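Long-range contacts in AlyGC (Glaciecola chathamensis, PDB 5GKD), which cleaves the polysaccharide alginate as a lyase of polysaccharide lyase family 6 and carries a bound calcium ion: residues His132-His137 and Arg165-Tyr170; Phe198-Asn203 and Ser224-Val229; Leu511-Val516 and Ser550-Leu555. All coordinates share one frame; numbering follows the deposited sequence.

Contact 1: residues His132-His137 and Arg165-Tyr170; sequences HNRFDH and RIDHNY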
# COMPACT_ATOMS: atom_id res chain seq x y z
N HIS A 132 18.90 -0.44 38.34
CA HIS A 132 18.89 -1.67 39.14
C HIS A 132 17.67 -2.54 38.85
O HIS A 132 17.15 -3.20 39.74
CB HIS A 132 18.99 -1.35 40.62
CG HIS A 132 20.23 -0.60 40.98
ND1 HIS A 132 21.48 -1.19 40.95
CD2 HIS A 132 20.43 0.69 41.34
CE1 HIS A 132 22.39 -0.30 41.29
NE2 HIS A 132 21.78 0.85 41.52
N ASN A 133 17.24 -2.58 37.60
CA ASN A 133 16.21 -3.52 37.20
C ASN A 133 16.81 -4.83 36.72
O ASN A 133 18.01 -4.94 36.43
CB ASN A 133 15.33 -2.88 36.13
CG ASN A 133 14.52 -1.73 36.69
OD1 ASN A 133 14.07 -1.81 37.83
ND2 ASN A 133 14.35 -0.66 35.91
N ARG A 134 15.95 -5.85 36.62
CA ARG A 134 16.36 -7.16 36.15
C ARG A 134 15.32 -7.71 35.20
O ARG A 134 14.11 -7.64 35.46
CB ARG A 134 16.57 -8.13 37.32
CG ARG A 134 17.15 -9.47 36.88
CD ARG A 134 17.48 -10.37 38.07
NE ARG A 134 17.83 -11.69 37.62
CZ ARG A 134 17.87 -12.76 38.39
NH1 ARG A 134 17.58 -12.65 39.68
NH2 ARG A 134 18.20 -13.94 37.88
N PHE A 135 15.78 -8.26 34.08
CA PHE A 135 14.93 -8.93 33.11
C PHE A 135 15.53 -10.31 32.85
O PHE A 135 16.52 -10.44 32.13
CB PHE A 135 14.83 -8.09 31.84
CG PHE A 135 13.89 -8.64 30.81
CD1 PHE A 135 12.54 -8.30 30.82
CD2 PHE A 135 14.37 -9.47 29.80
CE1 PHE A 135 11.68 -8.80 29.86
CE2 PHE A 135 13.51 -9.96 28.84
CZ PHE A 135 12.17 -9.62 28.86
N ASP A 136 14.92 -11.35 33.45
CA ASP A 136 15.54 -12.67 33.50
C ASP A 136 14.52 -13.79 33.28
O ASP A 136 13.34 -13.65 33.59
CB ASP A 136 16.23 -12.89 34.84
CG ASP A 136 15.24 -13.01 35.98
OD1 ASP A 136 14.83 -11.96 36.49
OD2 ASP A 136 14.84 -14.14 36.34
N HIS A 137 15.02 -14.92 32.76
CA HIS A 137 14.23 -16.13 32.54
C HIS A 137 12.96 -15.82 31.74
O HIS A 137 11.90 -16.40 31.97
CB HIS A 137 13.89 -16.84 33.87
CG HIS A 137 15.10 -17.36 34.59
ND1 HIS A 137 15.83 -16.60 35.48
CD2 HIS A 137 15.72 -18.57 34.54
CE1 HIS A 137 16.84 -17.32 35.95
NE2 HIS A 137 16.80 -18.51 35.39
N ARG A 165 20.45 -5.82 34.94
CA ARG A 165 20.89 -7.19 34.73
C ARG A 165 19.92 -7.91 33.78
O ARG A 165 18.71 -7.98 34.06
CB ARG A 165 20.99 -7.93 36.06
CG ARG A 165 21.46 -9.36 35.90
CD ARG A 165 21.60 -10.12 37.22
NE ARG A 165 22.02 -11.49 36.95
CZ ARG A 165 21.87 -12.51 37.79
NH1 ARG A 165 21.32 -12.33 38.98
NH2 ARG A 165 22.28 -13.71 37.41
N ILE A 166 20.44 -8.43 32.68
CA ILE A 166 19.65 -9.11 31.66
C ILE A 166 20.23 -10.51 31.50
O ILE A 166 21.30 -10.69 30.91
CB ILE A 166 19.66 -8.35 30.33
CG1 ILE A 166 19.13 -6.92 30.56
CG2 ILE A 166 18.89 -9.12 29.25
CD1 ILE A 166 19.41 -5.95 29.43
N ASP A 167 19.55 -11.52 32.05
CA ASP A 167 20.20 -12.81 32.21
C ASP A 167 19.22 -13.95 32.01
O ASP A 167 18.03 -13.82 32.28
CB ASP A 167 20.86 -12.94 33.59
CG ASP A 167 19.85 -12.97 34.72
OD1 ASP A 167 19.44 -11.89 35.16
OD2 ASP A 167 19.48 -14.07 35.18
N HIS A 168 19.75 -15.07 31.52
CA HIS A 168 19.01 -16.33 31.40
C HIS A 168 17.76 -16.19 30.56
O HIS A 168 16.78 -16.91 30.78
CB HIS A 168 18.65 -16.88 32.78
CG HIS A 168 19.83 -17.26 33.61
ND1 HIS A 168 20.41 -16.41 34.53
CD2 HIS A 168 20.56 -18.40 33.63
CE1 HIS A 168 21.43 -17.02 35.10
NE2 HIS A 168 21.55 -18.23 34.57
N ASN A 169 17.74 -15.29 29.60
CA ASN A 169 16.59 -15.14 28.72
C ASN A 169 16.76 -16.01 27.48
O ASN A 169 17.88 -16.27 27.02
CB ASN A 169 16.40 -13.69 28.31
CG ASN A 169 16.08 -12.80 29.50
OD1 ASN A 169 15.02 -12.93 30.10
ND2 ASN A 169 17.01 -11.91 29.85
N TYR A 170 15.64 -16.49 26.97
CA TYR A 170 15.60 -17.16 25.67
C TYR A 170 15.17 -16.13 24.65
O TYR A 170 14.01 -15.72 24.62
CB TYR A 170 14.66 -18.36 25.67
CG TYR A 170 14.52 -19.04 24.30
CD1 TYR A 170 15.61 -19.64 23.68
CD2 TYR A 170 13.29 -19.10 23.67
CE1 TYR A 170 15.48 -20.27 22.45
CE2 TYR A 170 13.14 -19.72 22.45
CZ TYR A 170 14.24 -20.29 21.83
OH TYR A 170 14.08 -20.90 20.61
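OD2 of D167 accepts two hydrogen bonds, from R134 NH2 and H168 ND1. R134 takes the carboxylate side-on with two nitrogens, one to each oxygen. R134 NE lies 2.9 Å from D167 OD1, which accepts through its syn lone pair, though the oxygen is tilted from the guanidinium plane. R134 NH2 lies 3.0 Å from D167 OD2, which sits at the guanidinium edge. H168 ND1 lies 2.6 Å from D167 OD2 and meets its anti lone pair; the oxygen is in the H168 ring plane. The R134 chain is extended, with CG anti to the backbone N (chi1 -173°), and this carries the guanidinium along the sheet to D167. One face of that guanidinium is stacked on R165, planes 11° apart, with R165 NH1 over its centre. The opposite face meets D136 OD2 nearer the rim. The two arginines thus bring like charges together, but D136 and D167 accompany them in one salt-bridge network, and R165 is also paired with E202. A leucine in place of R134 would probably leave D167 without its two-nitrogen partner and R165 without its stacking mate. H137 repeats the H168 pattern, its ND1 bonded to D136 OD2. CB of H168 sits over the H137 ring face, 3.6 Å from the centroid, while the two rings are near parallel and slid apart. Between the strands, N169 ND2 lies 2.8 Å from F135 O, arriving from above the carbonyl plane. D167 N, 3.2 Å from F135 O, comes from the opposite face. Backbone bonds such as F135 N to R165 O keep the strands parallel and in register. Like residues stacked on successive parallel strands, with a buried asparagine at the turn, are characteristic of the right-handed parallel beta-helix of pectate-lyase-like enzymes.

Contact 2: residues Phe198-Asn203 and Ser224-Val229; sequences FTLVEN and SIRNNV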
# COMPACT_ATOMS: atom_id res chain seq x y z
N PHE A 198 26.68 0.66 32.40
CA PHE A 198 27.01 -0.41 33.36
C PHE A 198 26.02 -1.57 33.29
O PHE A 198 25.75 -2.22 34.29
CB PHE A 198 27.08 0.11 34.79
CG PHE A 198 28.09 1.21 35.02
CD1 PHE A 198 29.36 1.13 34.48
CD2 PHE A 198 27.78 2.29 35.81
CE1 PHE A 198 30.30 2.14 34.72
CE2 PHE A 198 28.71 3.30 36.04
CZ PHE A 198 29.97 3.22 35.49
N THR A 199 25.47 -1.85 32.11
CA THR A 199 24.51 -2.93 31.96
C THR A 199 25.20 -4.28 31.87
O THR A 199 26.19 -4.44 31.16
CB THR A 199 23.66 -2.70 30.71
OG1 THR A 199 22.92 -1.48 30.85
CG2 THR A 199 22.70 -3.86 30.50
N LEU A 200 24.64 -5.27 32.56
CA LEU A 200 25.14 -6.64 32.59
C LEU A 200 24.24 -7.53 31.75
O LEU A 200 23.06 -7.69 32.06
CB LEU A 200 25.20 -7.14 34.04
CG LEU A 200 25.61 -8.58 34.32
CD1 LEU A 200 26.90 -8.80 33.58
CD2 LEU A 200 25.84 -8.85 35.80
N VAL A 201 24.79 -8.12 30.70
CA VAL A 201 24.07 -9.00 29.79
C VAL A 201 24.76 -10.35 29.81
O VAL A 201 25.80 -10.52 29.16
CB VAL A 201 24.01 -8.45 28.36
CG1 VAL A 201 23.20 -9.40 27.46
CG2 VAL A 201 23.45 -7.04 28.34
N GLU A 202 24.18 -11.33 30.50
CA GLU A 202 24.87 -12.58 30.79
C GLU A 202 23.95 -13.79 30.70
O GLU A 202 22.78 -13.74 31.06
CB GLU A 202 25.50 -12.53 32.18
CG GLU A 202 24.50 -12.28 33.28
CD GLU A 202 25.09 -12.50 34.63
OE1 GLU A 202 24.32 -12.62 35.60
OE2 GLU A 202 26.34 -12.54 34.71
N ASN A 203 24.52 -14.89 30.23
CA ASN A 203 23.85 -16.20 30.25
C ASN A 203 22.52 -16.19 29.51
O ASN A 203 21.59 -16.91 29.88
CB ASN A 203 23.66 -16.69 31.69
CG ASN A 203 24.96 -17.19 32.29
OD1 ASN A 203 25.46 -16.65 33.27
ND2 ASN A 203 25.54 -18.21 31.68
N SER A 224 28.94 -4.84 30.25
CA SER A 224 29.58 -6.16 30.30
C SER A 224 28.66 -7.18 29.63
O SER A 224 27.56 -7.45 30.11
CB SER A 224 29.89 -6.54 31.76
OG SER A 224 30.14 -7.92 31.88
N ILE A 225 29.11 -7.71 28.49
CA ILE A 225 28.33 -8.65 27.70
C ILE A 225 29.08 -9.97 27.71
O ILE A 225 30.12 -10.10 27.06
CB ILE A 225 28.11 -8.14 26.26
CG1 ILE A 225 27.46 -6.75 26.31
CG2 ILE A 225 27.23 -9.10 25.49
CD1 ILE A 225 27.66 -5.94 25.03
N ARG A 226 28.56 -10.94 28.46
CA ARG A 226 29.36 -12.07 28.91
C ARG A 226 28.54 -13.33 28.92
O ARG A 226 27.33 -13.30 29.19
CB ARG A 226 29.90 -11.84 30.31
CG ARG A 226 28.69 -11.73 31.25
CD ARG A 226 28.98 -11.21 32.61
NE ARG A 226 30.30 -11.59 33.06
CZ ARG A 226 30.56 -12.74 33.64
NH1 ARG A 226 29.61 -13.65 33.83
NH2 ARG A 226 31.78 -13.01 34.02
N ASN A 227 29.19 -14.46 28.63
CA ASN A 227 28.63 -15.78 28.90
C ASN A 227 27.33 -16.03 28.15
O ASN A 227 26.50 -16.82 28.61
CB ASN A 227 28.39 -15.97 30.39
CG ASN A 227 29.67 -16.08 31.17
OD1 ASN A 227 30.33 -15.08 31.43
ND2 ASN A 227 30.05 -17.29 31.53
N ASN A 228 27.14 -15.41 27.00
CA ASN A 228 25.97 -15.64 26.18
C ASN A 228 26.29 -16.62 25.06
O ASN A 228 27.43 -16.76 24.64
CB ASN A 228 25.46 -14.32 25.59
CG ASN A 228 25.21 -13.28 26.64
OD1 ASN A 228 24.18 -13.30 27.32
ND2 ASN A 228 26.17 -12.38 26.82
N VAL A 229 25.25 -17.29 24.57
CA VAL A 229 25.38 -18.25 23.48
C VAL A 229 24.58 -17.74 22.29
O VAL A 229 23.43 -17.33 22.44
CB VAL A 229 24.93 -19.66 23.90
CG1 VAL A 229 24.90 -20.58 22.69
CG2 VAL A 229 25.86 -20.20 24.95
O HOH W 1 28.33 -19.37 31.48
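V201 and N203 bury the most surface here, and R226 joins the two strands on the face it shares with L200, S224 and E202. Its CG sits between the backbone N and the carbonyl carbon (chi1 63°), and this sets R226 CG 3.4 Å from E202 CB. R226 CD lies against L200 CD1, and a bend at chi3 turns the guanidinium end. E202 runs alongside and points the same way. Its OE2 is 3.6 Å from R226 NH1, a long salt bridge with the planes of the two groups 59° apart. The stronger mate of E202 is R165 on the preceding strand, which bonds its other oxygen. V201 faces the interior of the coil, beside I225 and under the cover of L185 and I187. V201 O takes two donors: R226 N at 2.9 Å, and N228 ND2 at 3.0 Å, the latter from above the carbonyl plane. N203 lies beside N227, their amides turned 46° apart. A water accepts from ND2 of both, 3.0 Å from N203 and 2.7 Å from N227. N227 OD1 is hydrogen-bonded to N249 ND2 on the following coil. N203 N makes weak bonds to R226 O and N227 O. N204, N228 and N250 follow one another at the turn: N204 ND2 bonds N228 OD1, and N250 OD1 accepts from N228 N. This is the asparagine stacking known from parallel beta-helices.

Contact 3: residues Leu511-Val516 and Ser550-Leu555; sequences LTLDGV and STFENL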
# COMPACT_ATOMS: atom_id res chain seq x y z
N LEU A 511 4.32 -20.75 -0.87
CA LEU A 511 3.81 -21.47 -2.03
C LEU A 511 4.93 -22.16 -2.80
O LEU A 511 5.94 -21.53 -3.12
CB LEU A 511 3.07 -20.51 -2.98
CG LEU A 511 2.57 -21.11 -4.30
CD1 LEU A 511 1.55 -22.22 -4.04
CD2 LEU A 511 1.98 -20.05 -5.23
N THR A 512 4.74 -23.44 -3.10
CA THR A 512 5.53 -24.15 -4.09
C THR A 512 4.63 -24.58 -5.23
O THR A 512 3.57 -25.17 -4.99
CB THR A 512 6.24 -25.36 -3.49
OG1 THR A 512 7.28 -24.93 -2.60
CG2 THR A 512 6.85 -26.23 -4.59
N LEU A 513 5.01 -24.25 -6.45
CA LEU A 513 4.39 -24.76 -7.66
C LEU A 513 5.38 -25.72 -8.32
O LEU A 513 6.55 -25.38 -8.52
CB LEU A 513 4.04 -23.64 -8.64
CG LEU A 513 3.05 -22.57 -8.20
CD1 LEU A 513 2.89 -21.52 -9.28
CD2 LEU A 513 1.72 -23.17 -7.88
N ASP A 514 4.90 -26.91 -8.66
CA ASP A 514 5.76 -27.97 -9.17
C ASP A 514 5.04 -28.65 -10.33
O ASP A 514 4.00 -29.29 -10.14
CB ASP A 514 6.09 -28.96 -8.04
CG ASP A 514 7.04 -30.05 -8.48
OD1 ASP A 514 7.51 -30.02 -9.64
OD2 ASP A 514 7.34 -30.93 -7.63
N GLY A 515 5.57 -28.47 -11.54
CA GLY A 515 5.04 -29.17 -12.69
C GLY A 515 3.70 -28.70 -13.21
O GLY A 515 3.03 -29.45 -13.91
N VAL A 516 3.28 -27.50 -12.90
CA VAL A 516 1.97 -27.08 -13.31
C VAL A 516 2.08 -26.34 -14.64
O VAL A 516 3.15 -25.92 -15.06
CB VAL A 516 1.27 -26.21 -12.24
CG1 VAL A 516 1.41 -26.84 -10.87
CG2 VAL A 516 1.82 -24.79 -12.24
N SER A 550 7.60 -25.77 -14.21
CA SER A 550 6.29 -25.26 -14.56
C SER A 550 6.36 -24.40 -15.80
O SER A 550 7.42 -23.92 -16.20
CB SER A 550 5.67 -24.47 -13.39
OG SER A 550 5.51 -25.30 -12.26
N THR A 551 5.20 -24.19 -16.40
CA THR A 551 5.09 -23.45 -17.64
C THR A 551 3.98 -22.42 -17.52
O THR A 551 2.89 -22.74 -17.03
CB THR A 551 4.81 -24.39 -18.83
OG1 THR A 551 5.81 -25.41 -18.87
CG2 THR A 551 4.81 -23.62 -20.14
N PHE A 552 4.25 -21.21 -17.97
CA PHE A 552 3.31 -20.10 -17.83
C PHE A 552 3.26 -19.38 -19.16
O PHE A 552 4.29 -18.88 -19.62
CB PHE A 552 3.73 -19.16 -16.69
CG PHE A 552 3.96 -19.87 -15.37
CD1 PHE A 552 5.21 -20.37 -15.05
CD2 PHE A 552 2.93 -20.03 -14.45
CE1 PHE A 552 5.43 -21.01 -13.86
CE2 PHE A 552 3.15 -20.68 -13.26
CZ PHE A 552 4.40 -21.17 -12.97
N GLU A 553 2.08 -19.32 -19.78
CA GLU A 553 1.97 -18.82 -21.14
C GLU A 553 0.79 -17.88 -21.30
O GLU A 553 -0.23 -18.00 -20.60
CB GLU A 553 1.78 -19.95 -22.16
CG GLU A 553 3.01 -20.75 -22.44
CD GLU A 553 2.77 -21.77 -23.54
OE1 GLU A 553 1.60 -21.91 -23.98
OE2 GLU A 553 3.75 -22.41 -23.97
N ASN A 554 0.92 -16.97 -22.26
CA ASN A 554 -0.19 -16.17 -22.76
C ASN A 554 -0.72 -15.20 -21.71
O ASN A 554 -1.93 -15.03 -21.54
CB ASN A 554 -1.31 -17.08 -23.29
CG ASN A 554 -0.84 -17.94 -24.46
OD1 ASN A 554 -0.12 -17.47 -25.34
ND2 ASN A 554 -1.23 -19.21 -24.45
N LEU A 555 0.20 -14.56 -20.98
CA LEU A 555 -0.13 -13.43 -20.12
C LEU A 555 -0.12 -12.16 -20.97
O LEU A 555 0.64 -11.22 -20.75
CB LEU A 555 0.84 -13.33 -18.95
CG LEU A 555 0.70 -14.31 -17.77
CD1 LEU A 555 1.13 -15.71 -18.12
CD2 LEU A 555 1.49 -13.79 -16.58
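The F552 ring meets L513 at its edge, where the methyl CD1 comes near the ring plane, 4.0 Å from F552 CZ. V516 CG2 approaches the same end of the ring obliquely, 4.4 Å from F552 CE2. Two further aromatic rings touch F552: F563 meets it edge-to-face, and F582 from the next coil meets it with planes about 20° apart. L531 and I547 add aliphatic contacts, so the ring is buried among apolar side chains. F552 CG lies anti to the carbonyl carbon (chi1 -53°), and this turns the ring back toward L513 and V516. Two hydrogen bonds tie the segments beside this packing. S550 OG accepts from V516 N at 3.2 Å, and it also bonds K548 O, so two groups settle its place. V516 O in turn accepts from T551 N at 3.0 Å. G515 makes the bend before V516 with a positive phi (72°), which favours glycine. The corner of one coil is thus hydrogen-bonded to the corner of the next, over an apolar interior, as is characteristic of a parallel beta-helix, here in the C-terminal half of the chain.

From the N terminus, contact 1 comes first: strand 134-141 runs out, and the chain returns beside it at 165-167, closing a loop of 27 residues. Contact 2 then closes a loop of 20 residues between 198-203 and 224-229. The three contacts follow in series, neither nested nor crossed. Contacts 1 and 2 are adjoining steps of one parallel beta-helix, because strands 165-167 and 200-207 are neighbours; I166 N lies 2.8 Å from L200 O, probably a hydrogen bond. Contact 3 closes a loop of 33 residues in the second parallel beta-helix, across the chain's centre, its centre about 50 Å from those of the others.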